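Long-range contacts in putative beta-glucosidase (Bifidobacterium adolescentis, PDB 5WAB), which acts as a glycoside hydrolase family 3 beta-glucosidase and probably also releases terminal alpha-L-arabinopyranosyl units from ginsenosides such as Rb2: residues D323-P327 against K442-V446; E391-V395 against L433-V437. All blocks are in the same frame, centred on the assembly; numbering follows the deposited sequence.

In the fold
Both contacts belong to the C-terminal family 3 domain and lie about 17 Å apart between their centres. Strand 444-449 joins them: V445 faces the loop of contact 1, whereas I444 and V446 face helix 428-438, which supplies one half of contact 2. There I444 CD1 comes within 3.8 Å of L434 CD1, and likewise 3.8 Å of V437 CG1. Both helices of contact 2 fall within the sequence that contact 1 brackets. Their centres lie about 30 Å (contact 1) and 36 Å (contact 2) from the centre of the chain, and both contacts are packing within the domain.

Contact 1: D323-P327 against K442-V446; sequences DDILP and KNIVV
With CG1 of I325 anti to the backbone N (chi1 -178°) and CD1 continuing the same extended line (chi2 170°), this side chain reaches from its loop across to strand 444-449 and the turn before it. On the facing residue, V445 CG1 is the branch anti to the backbone N (chi1 -176°), which leaves CG2 on the flank where the isoleucine passes. The two side chains run alongside each other in opposite senses, I325 CD1 lying 3.7 Å from V445 CG2 and I325 CG1 almost equally near it. The end of the isoleucine passes to one side of that methyl and rests on the main chain where the strand begins: I325 CD1 stands 3.6 Å from N443 C and also touches I444 N. It meets N443 CB as well, at 3.9 Å. The backbone beneath it is folded into an inverse gamma turn centred on N443, with a weak bond from I444 N to K442 O, just before strand 444-449 begins. That strand belongs to the six-stranded sheet of the alpha/beta sandwich domain, a parallel sheet apart from the edge strand 317-321. Helix 428-438 packs against I444 on one face, and the loop following the edge strand lies over V445 on the other, where I325 also touches V403 of the neighbouring strand. L326 completes the loop's half by lying mainly against the other branch of the valine: the leucine lies aslant to it, L326 CD1 being 3.7 Å from V445 CG1. L326 CG also lies 4.1 Å from V445 CG2, so the leucine touches both branches while the isoleucine keeps to CG2. No hydrogen bond spans the two segments; the loop has its own polar anchor in L326 N, which bonds N321 OD1.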
loop_
_atom_site.group_PDB
_atom_site.type_symbol
_atom_site.label_atom_id
_atom_site.label_comp_id
_atom_site.label_asym_id
_atom_site.label_seq_id
_atom_site.Cartn_x
_atom_site.Cartn_y
_atom_site.Cartn_z
ATOM N N ASP A 323 11.530 25.247 15.390
ATOM C CA ASP A 323 10.999 26.472 15.984
ATOM C C ASP A 323 9.489 26.581 15.839
ATOM O O ASP A 323 8.937 27.682 15.947
ATOM C CB ASP A 323 11.670 27.715 15.393
ATOM C CG ASP A 323 13.169 27.710 15.579
ATOM O OD1 ASP A 323 13.641 27.278 16.656
ATOM O OD2 ASP A 323 13.875 28.133 14.641
ATOM N N ASP A 324 8.822 25.456 15.577
ATOM C CA ASP A 324 7.376 25.410 15.372
ATOM C C ASP A 324 6.942 26.430 14.320
ATOM O O ASP A 324 5.996 27.199 14.513
ATOM C CB ASP A 324 6.625 25.619 16.689
ATOM C CG ASP A 324 6.741 24.430 17.624
ATOM O OD1 ASP A 324 6.201 23.355 17.287
ATOM O OD2 ASP A 324 7.367 24.567 18.697
ATOM N N ILE A 325 7.652 26.424 13.187
ATOM C CA ILE A 325 7.281 27.296 12.077
ATOM C C ILE A 325 5.909 26.912 11.538
ATOM O O ILE A 325 5.177 27.760 11.012
ATOM C CB ILE A 325 8.366 27.247 10.981
ATOM C CG1 ILE A 325 8.028 28.185 9.821
ATOM C CG2 ILE A 325 8.564 25.823 10.480
ATOM C CD1 ILE A 325 9.165 28.365 8.834
ATOM N N LEU A 326 5.533 25.643 11.664
ATOM C CA LEU A 326 4.164 25.219 11.406
ATOM C C LEU A 326 3.447 24.975 12.728
ATOM O O LEU A 326 4.023 24.369 13.644
ATOM C CB LEU A 326 4.130 23.943 10.565
ATOM C CG LEU A 326 4.545 24.085 9.100
ATOM C CD1 LEU A 326 4.826 22.717 8.506
ATOM C CD2 LEU A 326 3.487 24.810 8.286
ATOM N N PRO A 327 2.186 25.417 12.872
ATOM C CA PRO A 327 1.365 26.122 11.882
ATOM C C PRO A 327 1.711 27.593 11.665
ATOM O O PRO A 327 2.318 28.240 12.523
ATOM C CB PRO A 327 -0.053 26.019 12.461
ATOM C CG PRO A 327 0.050 25.169 13.689
ATOM C CD PRO A 327 1.458 25.227 14.135
ATOM N N LYS A 442 15.225 32.449 5.867
ATOM C CA LYS A 442 15.435 31.137 6.455
ATOM C C LYS A 442 14.141 30.480 6.913
ATOM O O LYS A 442 14.135 29.271 7.173
ATOM C CB LYS A 442 16.415 31.241 7.629
ATOM C CG LYS A 442 17.442 32.361 7.466
ATOM C CD LYS A 442 18.730 32.088 8.233
ATOM C CE LYS A 442 19.675 31.206 7.425
ATOM N NZ LYS A 442 20.138 31.877 6.175
ATOM N N ASN A 443 13.047 31.237 7.005
ATOM C CA ASN A 443 11.762 30.706 7.459
ATOM C C ASN A 443 11.071 30.063 6.264
ATOM O O ASN A 443 10.151 30.619 5.658
ATOM C CB ASN A 443 10.910 31.805 8.077
ATOM C CG ASN A 443 11.460 32.287 9.395
ATOM O OD1 ASN A 443 11.959 31.497 10.195
ATOM N ND2 ASN A 443 11.387 33.592 9.626
ATOM N N ILE A 444 11.533 28.863 5.925
ATOM C CA ILE A 444 11.065 28.127 4.757
ATOM C C ILE A 444 10.340 26.873 5.222
ATOM O O ILE A 444 10.835 26.148 6.093
ATOM C CB ILE A 444 12.228 27.759 3.822
ATOM C CG1 ILE A 444 12.986 29.014 3.391
ATOM C CG2 ILE A 444 11.707 27.006 2.613
ATOM C CD1 ILE A 444 14.081 28.761 2.395
ATOM N N VAL A 445 9.157 26.634 4.664
ATOM C CA VAL A 445 8.476 25.349 4.768
ATOM C C VAL A 445 8.432 24.738 3.373
ATOM O O VAL A 445 7.900 25.349 2.437
ATOM C CB VAL A 445 7.064 25.483 5.358
ATOM C CG1 VAL A 445 6.445 24.109 5.536
ATOM C CG2 VAL A 445 7.100 26.219 6.683
ATOM N N VAL A 446 8.999 23.546 3.233
ATOM C CA VAL A 446 8.982 22.801 1.980
ATOM C C VAL A 446 7.870 21.761 2.047
ATOM O O VAL A 446 7.815 20.963 2.990
ATOM C CB VAL A 446 10.346 22.149 1.707
ATOM C CG1 VAL A 446 10.242 21.128 0.582
ATOM C CG2 VAL A 446 11.371 23.216 1.366
#

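Contact 2: E391-V395 against L433-V437; sequences EAEAV and LLKAV
L433 overlaps the opposing helix with a single methyl, CD1, which settles between two residues one turn apart. On one side L433 CD1 lies 3.8 Å from E391 CG, and on the other it is 3.8 Å from A394 CB. The leucine and the glutamate point in opposite senses as they pass. E391 takes part with its methylene because its CG is anti to the backbone N (chi1 -177°) and the chain stays extended beyond (chi2 172°), so that CG is set beside the leucine methyl while the carboxylate is carried on past it towards the outer part of the interface. There E391 OE2 approaches A436 CB at 4.2 Å, a van der Waals contact, and OE1 makes a long, weak ion pair with R388. Further along, V395 takes over: V395 CG2 is 4.1 Å from A436 CB and a looser 4.4 Å from V437 CG2. Since A394 and A436 offer nothing beyond CB, the longer side chains opposite can rest near their backbones, and V437 CG2 likewise comes up to the carbonyl oxygen of A394. The helices run in the same general direction, with axes 9.6 Å apart at their closest and a crossing angle of -36°. Their backbones are nearer at the C-terminal end of these segments, where V395 CA and V437 CA are 5.3 Å apart. No hydrogen bond crosses; each helix keeps its own main-chain bonds. Beneath the pair, A394, L433 and V437 all rest on I337 of strand 334-337. Such neighbouring helices, each serving as the connection of a beta-alpha-beta crossover (373-376 to 403-409, then 403-409 to 444-449) and packed on one face of the sheet, are characteristic of the alpha/beta sandwich of the family 3 C-terminal domain.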
loop_
_atom_site.group_PDB
_atom_site.type_symbol
_atom_site.label_atom_id
_atom_site.label_comp_id
_atom_site.label_asym_id
_atom_site.label_seq_id
_atom_site.Cartn_x
_atom_site.Cartn_y
_atom_site.Cartn_z
ATOM N N GLU A 391 13.901 32.195 -11.160
ATOM C CA GLU A 391 14.605 32.020 -9.894
ATOM C C GLU A 391 14.769 33.348 -9.170
ATOM O O GLU A 391 14.558 33.432 -7.954
ATOM C CB GLU A 391 15.962 31.365 -10.154
ATOM C CG GLU A 391 16.791 31.052 -8.925
ATOM C CD GLU A 391 18.026 30.231 -9.267
ATOM O OE1 GLU A 391 17.871 29.171 -9.911
ATOM O OE2 GLU A 391 19.152 30.656 -8.920
ATOM N N ALA A 392 15.133 34.403 -9.905
ATOM C CA ALA A 392 15.300 35.720 -9.300
ATOM C C ALA A 392 13.974 36.281 -8.797
ATOM O O ALA A 392 13.930 36.926 -7.743
ATOM C CB ALA A 392 15.946 36.679 -10.299
ATOM N N GLU A 393 12.886 36.072 -9.546
ATOM C CA GLU A 393 11.580 36.523 -9.077
ATOM C C GLU A 393 11.207 35.844 -7.766
ATOM O O GLU A 393 10.675 36.489 -6.852
ATOM C CB GLU A 393 10.502 36.252 -10.128
ATOM C CG GLU A 393 9.112 36.707 -9.680
ATOM C CD GLU A 393 7.978 36.023 -10.423
ATOM O OE1 GLU A 393 8.250 35.149 -11.279
ATOM O OE2 GLU A 393 6.807 36.354 -10.137
ATOM N N ALA A 394 11.493 34.544 -7.647
ATOM C CA ALA A 394 11.172 33.831 -6.416
ATOM C C ALA A 394 12.017 34.332 -5.257
ATOM O O ALA A 394 11.584 34.255 -4.103
ATOM C CB ALA A 394 11.363 32.326 -6.604
ATOM N N VAL A 395 13.222 34.832 -5.537
ATOM C CA VAL A 395 14.051 35.396 -4.478
ATOM C C VAL A 395 13.505 36.748 -4.036
ATOM O O VAL A 395 13.529 37.078 -2.844
ATOM C CB VAL A 395 15.523 35.485 -4.918
ATOM C CG1 VAL A 395 16.338 36.239 -3.880
ATOM C CG2 VAL A 395 16.099 34.096 -5.113
ATOM N N LEU A 433 17.091 26.422 -6.381
ATOM C CA LEU A 433 16.180 27.498 -6.007
ATOM C C LEU A 433 16.004 27.568 -4.498
ATOM O O LEU A 433 15.964 28.660 -3.919
ATOM C CB LEU A 433 14.830 27.313 -6.694
ATOM C CG LEU A 433 13.754 28.290 -6.223
ATOM C CD1 LEU A 433 14.061 29.688 -6.712
ATOM C CD2 LEU A 433 12.388 27.842 -6.701
ATOM N N LEU A 434 15.891 26.411 -3.844
ATOM C CA LEU A 434 15.777 26.395 -2.391
ATOM C C LEU A 434 17.006 27.013 -1.734
ATOM O O LEU A 434 16.878 27.813 -0.799
ATOM C CB LEU A 434 15.564 24.963 -1.901
ATOM C CG LEU A 434 15.609 24.733 -0.387
ATOM C CD1 LEU A 434 14.598 25.607 0.346
ATOM C CD2 LEU A 434 15.384 23.257 -0.068
ATOM N N LYS A 435 18.205 26.674 -2.222
ATOM C CA LYS A 435 19.423 27.262 -1.670
ATOM C C LYS A 435 19.435 28.773 -1.850
ATOM O O LYS A 435 19.820 29.513 -0.936
ATOM C CB LYS A 435 20.664 26.652 -2.330
ATOM C CG LYS A 435 20.923 25.185 -2.005
ATOM C CD LYS A 435 21.890 24.551 -3.007
ATOM C CE LYS A 435 22.641 23.366 -2.401
ATOM N NZ LYS A 435 21.730 22.334 -1.824
ATOM N N ALA A 436 19.002 29.251 -3.019
ATOM C CA ALA A 436 18.994 30.686 -3.280
ATOM C C ALA A 436 17.967 31.398 -2.414
ATOM O O ALA A 436 18.234 32.486 -1.892
ATOM C CB ALA A 436 18.723 30.948 -4.759
ATOM N N VAL A 437 16.782 30.810 -2.254
ATOM C CA VAL A 437 15.777 31.429 -1.401
ATOM C C VAL A 437 16.251 31.452 0.049
ATOM O O VAL A 437 16.063 32.446 0.761
ATOM C CB VAL A 437 14.425 30.706 -1.561
ATOM C CG1 VAL A 437 13.438 31.151 -0.487
ATOM C CG2 VAL A 437 13.853 30.955 -2.952
#